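Local coordinates for protein putative exonuclease (Eubacterium rectale, PDB 3L0A) that binds zinc and is probably a hydrolase of the PDDEXK nuclease clan, thought to be an exonuclease, at residues G29-K33 with R166-Y170; L57-V62 with N90-E95. One frame throughout, in Å; residues are numbered along the deposited sequence.

Contact 1: residues G29-K33 with R166-Y170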
loop_
_atom_site.group_PDB
_atom_site.type_symbol
_atom_site.label_atom_id
_atom_site.label_comp_id
_atom_site.label_asym_id
_atom_site.label_seq_id
_atom_site.Cartn_x
_atom_site.Cartn_y
_atom_site.Cartn_z
ATOM N N GLY A 29 -7.268 21.147 -12.668
ATOM C CA GLY A 29 -6.541 20.042 -12.031
ATOM C C GLY A 29 -5.304 20.504 -11.255
ATOM O O GLY A 29 -4.944 21.687 -11.227
ATOM N N THR A 30 -4.635 19.548 -10.631
ATOM C CA THR A 30 -3.408 19.827 -9.924
ATOM C C THR A 30 -2.462 18.693 -10.300
ATOM O O THR A 30 -2.879 17.764 -10.989
ATOM C CB THR A 30 -3.649 19.861 -8.411
ATOM O OG1 THR A 30 -4.020 18.570 -7.953
ATOM C CG2 THR A 30 -4.766 20.847 -8.048
ATOM N N TYR A 31 -1.207 18.770 -9.865
ATOM C CA TYR A 31 -0.295 17.659 -10.034
ATOM C C TYR A 31 -0.864 16.376 -9.469
ATOM O O TYR A 31 -0.588 15.333 -9.993
ATOM C CB TYR A 31 1.064 17.946 -9.406
ATOM C CG TYR A 31 1.907 18.850 -10.234
ATOM C CD1 TYR A 31 2.408 18.427 -11.448
ATOM C CD2 TYR A 31 2.197 20.139 -9.812
ATOM C CE1 TYR A 31 3.168 19.252 -12.224
ATOM C CE2 TYR A 31 2.971 20.980 -10.580
ATOM C CZ TYR A 31 3.453 20.524 -11.789
ATOM O OH TYR A 31 4.207 21.355 -12.567
ATOM N N GLY A 32 -1.676 16.451 -8.422
ATOM C CA GLY A 32 -2.248 15.262 -7.776
ATOM C C GLY A 32 -3.557 14.718 -8.318
ATOM O O GLY A 32 -4.042 13.689 -7.850
ATOM N N LYS A 33 -4.158 15.426 -9.268
ATOM C CA LYS A 33 -5.475 15.075 -9.790
ATOM C C LYS A 33 -5.627 15.623 -11.228
ATOM O O LYS A 33 -5.539 16.820 -11.438
ATOM C CB LYS A 33 -6.570 15.644 -8.859
ATOM C CG LYS A 33 -8.000 15.061 -9.038
ATOM C CD LYS A 33 -9.027 15.655 -8.007
ATOM C CE LYS A 33 -10.528 15.278 -8.333
ATOM N NZ LYS A 33 -11.586 15.932 -7.428
ATOM N N ARG A 166 3.014 22.888 -3.603
ATOM C CA ARG A 166 2.981 22.954 -5.060
ATOM C C ARG A 166 2.289 21.736 -5.658
ATOM O O ARG A 166 1.583 21.859 -6.669
ATOM C CB ARG A 166 4.391 23.102 -5.617
ATOM C CG ARG A 166 4.931 24.505 -5.459
ATOM C CD ARG A 166 6.292 24.623 -6.090
ATOM N NE ARG A 166 7.293 23.981 -5.281
ATOM C CZ ARG A 166 8.597 24.060 -5.499
ATOM N NH1 ARG A 166 9.076 24.767 -6.514
ATOM N NH2 ARG A 166 9.431 23.439 -4.680
ATOM N N TYR A 167 2.466 20.563 -5.055
ATOM C CA TYR A 167 1.863 19.332 -5.642
ATOM C C TYR A 167 0.340 19.368 -5.660
ATOM O O TYR A 167 -0.276 18.933 -6.627
ATOM C CB TYR A 167 2.367 18.053 -4.928
ATOM C CG TYR A 167 1.874 16.685 -5.502
ATOM C CD1 TYR A 167 0.696 16.132 -5.066
ATOM C CD2 TYR A 167 2.624 15.969 -6.425
ATOM C CE1 TYR A 167 0.253 14.950 -5.518
ATOM C CE2 TYR A 167 2.199 14.708 -6.881
ATOM C CZ TYR A 167 0.997 14.215 -6.423
ATOM O OH TYR A 167 0.453 13.010 -6.859
ATOM N N TRP A 168 -0.277 19.885 -4.597
ATOM C CA TRP A 168 -1.735 19.889 -4.502
ATOM C C TRP A 168 -2.345 21.235 -4.880
ATOM O O TRP A 168 -3.549 21.460 -4.708
ATOM C CB TRP A 168 -2.183 19.487 -3.093
ATOM C CG TRP A 168 -1.997 18.031 -2.789
ATOM C CD1 TRP A 168 -1.096 17.485 -1.917
ATOM C CD2 TRP A 168 -2.748 16.942 -3.333
ATOM N NE1 TRP A 168 -1.225 16.137 -1.890
ATOM C CE2 TRP A 168 -2.227 15.764 -2.762
ATOM C CE3 TRP A 168 -3.804 16.853 -4.257
ATOM C CZ2 TRP A 168 -2.731 14.482 -3.072
ATOM C CZ3 TRP A 168 -4.309 15.558 -4.597
ATOM C CH2 TRP A 168 -3.769 14.403 -3.995
ATOM N N GLY A 169 -1.524 22.136 -5.400
ATOM C CA GLY A 169 -2.040 23.419 -5.871
ATOM C C GLY A 169 -2.503 24.360 -4.759
ATOM O O GLY A 169 -3.383 25.172 -4.976
ATOM N N TYR A 170 -1.949 24.254 -3.561
ATOM C CA TYR A 170 -2.275 25.239 -2.526
ATOM C C TYR A 170 -1.577 26.551 -2.806
ATOM O O TYR A 170 -1.883 27.586 -2.181
ATOM C CB TYR A 170 -1.969 24.724 -1.115
ATOM C CG TYR A 170 -2.746 23.442 -0.798
ATOM C CD1 TYR A 170 -4.102 23.307 -1.132
ATOM C CD2 TYR A 170 -2.125 22.367 -0.157
ATOM C CE1 TYR A 170 -4.810 22.080 -0.856
ATOM C CE2 TYR A 170 -2.813 21.192 0.118
ATOM C CZ TYR A 170 -4.155 21.062 -0.226
ATOM O OH TYR A 170 -4.797 19.907 0.095
HETATM O O HOH W 1 -2.351 11.738 -6.249
#

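Contact 2: residues L57-V62 with N90-E95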
loop_
_atom_site.group_PDB
_atom_site.type_symbol
_atom_site.label_atom_id
_atom_site.label_comp_id
_atom_site.label_asym_id
_atom_site.label_seq_id
_atom_site.Cartn_x
_atom_site.Cartn_y
_atom_site.Cartn_z
ATOM N N LEU A 57 -14.395 15.133 5.318
ATOM C CA LEU A 57 -15.192 15.158 6.512
ATOM C C LEU A 57 -14.343 15.379 7.775
ATOM O O LEU A 57 -14.720 16.217 8.577
ATOM C CB LEU A 57 -16.017 13.907 6.634
ATOM C CG LEU A 57 -17.268 13.873 5.749
ATOM C CD1 LEU A 57 -17.825 12.468 5.768
ATOM C CD2 LEU A 57 -18.283 14.851 6.217
ATOM N N VAL A 58 -13.223 14.667 7.950
ATOM C CA VAL A 58 -12.319 15.014 9.047
ATOM C C VAL A 58 -12.011 16.513 9.031
ATOM O O VAL A 58 -12.302 17.216 9.972
ATOM C CB VAL A 58 -11.031 14.210 9.047
ATOM C CG1 VAL A 58 -10.002 14.885 9.887
ATOM C CG2 VAL A 58 -11.289 12.775 9.563
ATOM N N GLY A 59 -11.475 17.007 7.927
ATOM C CA GLY A 59 -11.161 18.411 7.777
ATOM C C GLY A 59 -12.290 19.372 8.052
ATOM O O GLY A 59 -12.030 20.404 8.680
ATOM N N SER A 60 -13.522 19.092 7.604
ATOM C CA SER A 60 -14.659 19.993 7.935
ATOM C C SER A 60 -15.052 19.941 9.456
ATOM O O SER A 60 -15.588 20.930 10.037
ATOM C CB SER A 60 -15.923 19.725 7.094
ATOM O OG SER A 60 -15.841 20.224 5.766
ATOM N N TYR A 61 -14.781 18.805 10.089
ATOM C CA TYR A 61 -15.114 18.620 11.497
ATOM C C TYR A 61 -14.292 19.604 12.295
ATOM O O TYR A 61 -14.805 20.284 13.189
ATOM C CB TYR A 61 -14.783 17.184 11.940
ATOM C CG TYR A 61 -15.188 16.810 13.363
ATOM C CD1 TYR A 61 -14.340 17.031 14.439
ATOM C CD2 TYR A 61 -16.396 16.196 13.623
ATOM C CE1 TYR A 61 -14.690 16.629 15.733
ATOM C CE2 TYR A 61 -16.753 15.790 14.902
ATOM C CZ TYR A 61 -15.902 16.019 15.960
ATOM O OH TYR A 61 -16.286 15.653 17.238
ATOM N N VAL A 62 -13.020 19.678 11.926
ATOM C CA VAL A 62 -12.082 20.560 12.558
ATOM C C VAL A 62 -12.398 22.012 12.253
ATOM O O VAL A 62 -12.354 22.845 13.182
ATOM C CB VAL A 62 -10.642 20.225 12.161
ATOM C CG1 VAL A 62 -9.741 21.253 12.720
ATOM C CG2 VAL A 62 -10.238 18.781 12.646
ATOM N N ASN A 90 -11.771 7.915 12.945
ATOM C CA ASN A 90 -11.116 9.005 12.239
ATOM C C ASN A 90 -11.448 10.320 12.898
ATOM O O ASN A 90 -10.616 11.231 12.928
ATOM C CB ASN A 90 -11.548 9.079 10.796
ATOM C CG ASN A 90 -11.353 7.758 10.057
ATOM O OD1 ASN A 90 -10.268 7.480 9.534
ATOM N ND2 ASN A 90 -12.424 6.946 9.994
ATOM N N PHE A 91 -12.656 10.394 13.449
ATOM C CA PHE A 91 -13.114 11.586 14.166
ATOM C C PHE A 91 -12.657 11.637 15.623
ATOM O O PHE A 91 -12.331 12.704 16.103
ATOM C CB PHE A 91 -14.610 11.752 14.002
ATOM C CG PHE A 91 -15.005 11.744 12.580
ATOM C CD1 PHE A 91 -14.965 12.905 11.847
ATOM C CD2 PHE A 91 -15.281 10.553 11.946
ATOM C CE1 PHE A 91 -15.256 12.900 10.528
ATOM C CE2 PHE A 91 -15.590 10.526 10.593
ATOM C CZ PHE A 91 -15.583 11.677 9.880
ATOM N N LYS A 92 -12.567 10.496 16.299
ATOM C CA LYS A 92 -11.907 10.478 17.594
ATOM C C LYS A 92 -10.450 10.940 17.426
ATOM O O LYS A 92 -9.922 11.639 18.299
ATOM C CB LYS A 92 -12.003 9.093 18.259
ATOM C CG LYS A 92 -13.420 8.671 18.761
ATOM C CD LYS A 92 -13.452 7.148 19.094
ATOM C CE LYS A 92 -14.638 6.653 19.975
ATOM N NZ LYS A 92 -14.292 6.601 21.467
ATOM N N GLN A 93 -9.788 10.581 16.327
ATOM C CA GLN A 93 -8.475 11.165 16.036
ATOM C C GLN A 93 -8.532 12.675 15.715
ATOM O O GLN A 93 -7.679 13.432 16.179
ATOM C CB GLN A 93 -7.812 10.458 14.869
ATOM C CG GLN A 93 -6.413 11.033 14.526
ATOM C CD GLN A 93 -5.815 10.304 13.332
ATOM O OE1 GLN A 93 -6.365 10.303 12.219
ATOM N NE2 GLN A 93 -4.700 9.659 13.566
ATOM N N ALA A 94 -9.500 13.112 14.891
ATOM C CA ALA A 94 -9.702 14.566 14.712
ATOM C C ALA A 94 -9.670 15.319 16.044
ATOM O O ALA A 94 -9.022 16.349 16.149
ATOM C CB ALA A 94 -11.009 14.847 14.017
ATOM N N GLU A 95 -10.367 14.844 17.070
ATOM C CA GLU A 95 -10.306 15.568 18.363
ATOM C C GLU A 95 -8.915 15.513 18.953
ATOM O O GLU A 95 -8.490 16.459 19.618
ATOM C CB GLU A 95 -11.385 15.084 19.369
ATOM C CG GLU A 95 -12.793 15.125 18.709
ATOM C CD GLU A 95 -13.976 15.190 19.708
ATOM O OE1 GLU A 95 -13.865 14.713 20.847
ATOM O OE2 GLU A 95 -15.046 15.701 19.326
#

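Contact 1: residues G29-K33 with R166-Y170
Gly32 packs against two aromatic rings: its CA lies over the six-membered ring of Trp168, 4.2 Å from that ring's centroid, and 3.4 Å from Tyr167 CE1, while its N lies over a face of Tyr167. A side chain here would run into both rings. Over the same face of Tyr167, Tyr31 adds a CH-pi contact, its CB 4.3 Å from the ring centroid. The backbone supplies one weak hydrogen bond, Gly32 N to Tyr167 O at 3.4 Å, bent to 126°. A water joins the far end: it donates to Gly32 O and also hydrogen-bonds Tyr167 OH. Tyr167 reaches this position because CG is anti to the backbone N (chi1 -177°), which lays the ring along the turn. Thr30 CG2 rests on Trp168 O at 3.6 Å, and the edge of the Tyr31 ring meets Arg166 O.

A type I beta turn from Thr30 to Lys33 presents these groups, while a Schellman motif with Gly169 as C-prime residue ends the facing helix. Arg166 turns its guanidinium elsewhere, to a salt bridge with Asp163. The contact thus seats the loop after helix 21-28 on the end of helix 164-167, with strand 154-156 touching Tyr31 and Tyr167 through Val156.

Contact 2: residues L57-V62 with N90-E95
Phe91 pushes its ring toward the backbone of Leu57 and Val58, the main bump in a helix-helix packing within the PDDEXK-like domain. Helices 54-67 and 89-102 run in broadly the same direction here, their short segments crossing at -37° with axes 9.8 Å apart. With CG anti to its carbonyl carbon (chi1 -53°), Phe91 reaches across to the neighbouring helix: CE1 comes 3.7 Å from Val58 N, and CZ meets Leu57 CB. Val58 CG2 lies over one face of the ring and also reaches Asn90 CB at 3.9 Å, the two side chains crossing nearly at right angles. Tyr61 CD2 approaches Phe91 CD1 at 4.0 Å, their ring planes inclined at 55° in an oblique pair.

Ala94 is the shallow spot on the other helix. Its small CB leaves room for three larger groups, taking Tyr61 CD1 at 4.0 Å, Val62 CG2 at 4.2 Å and Val58 CG1 at 4.3 Å. Behind the interface, Val58 and Val62 continue onto Val146 and Leu144 of strand 140-147, and Leu70 and Lys74 of helix 70-76 touch Tyr61. Replacing Tyr61 by an alanine would probably open a gap beside Phe91 and Ala94 and leave the Glu95 carboxylate without its hydroxyl partner on helix 54-67. That hydroxyl marks the outer end of the interface: Glu95 OE2 lies near the plane of the tyrosine ring, at its edge, and accepts a hydrogen bond from Tyr61 OH at a modelled 2.4 Å, shorter than a normal hydrogen bond, so its exact length is doubtful.

How the contacts relate
Contact 2 is nested in sequence inside the long loop that contact 1 closes, since 57-62 and 90-95 both fall between 29-33 and 166-170. In space the two are separate: their centres are 23 Å apart and their nearest atoms about 10 Å, without touching. Contact 1 is the nearer to the centre of the chain, about 10 Å against about 17 Å, yet it is a surface contact, whereas contact 2 is largely buried. The zinc, held by Cys36, Cys241, Cys244 and Cys247, lies some way from contact 1: the Thr30 side chain is about 14 Å from the ion and about 11 Å from the Cys36 side chain, and no residue of the contact is a ligand. Contact 2 lies away from this site.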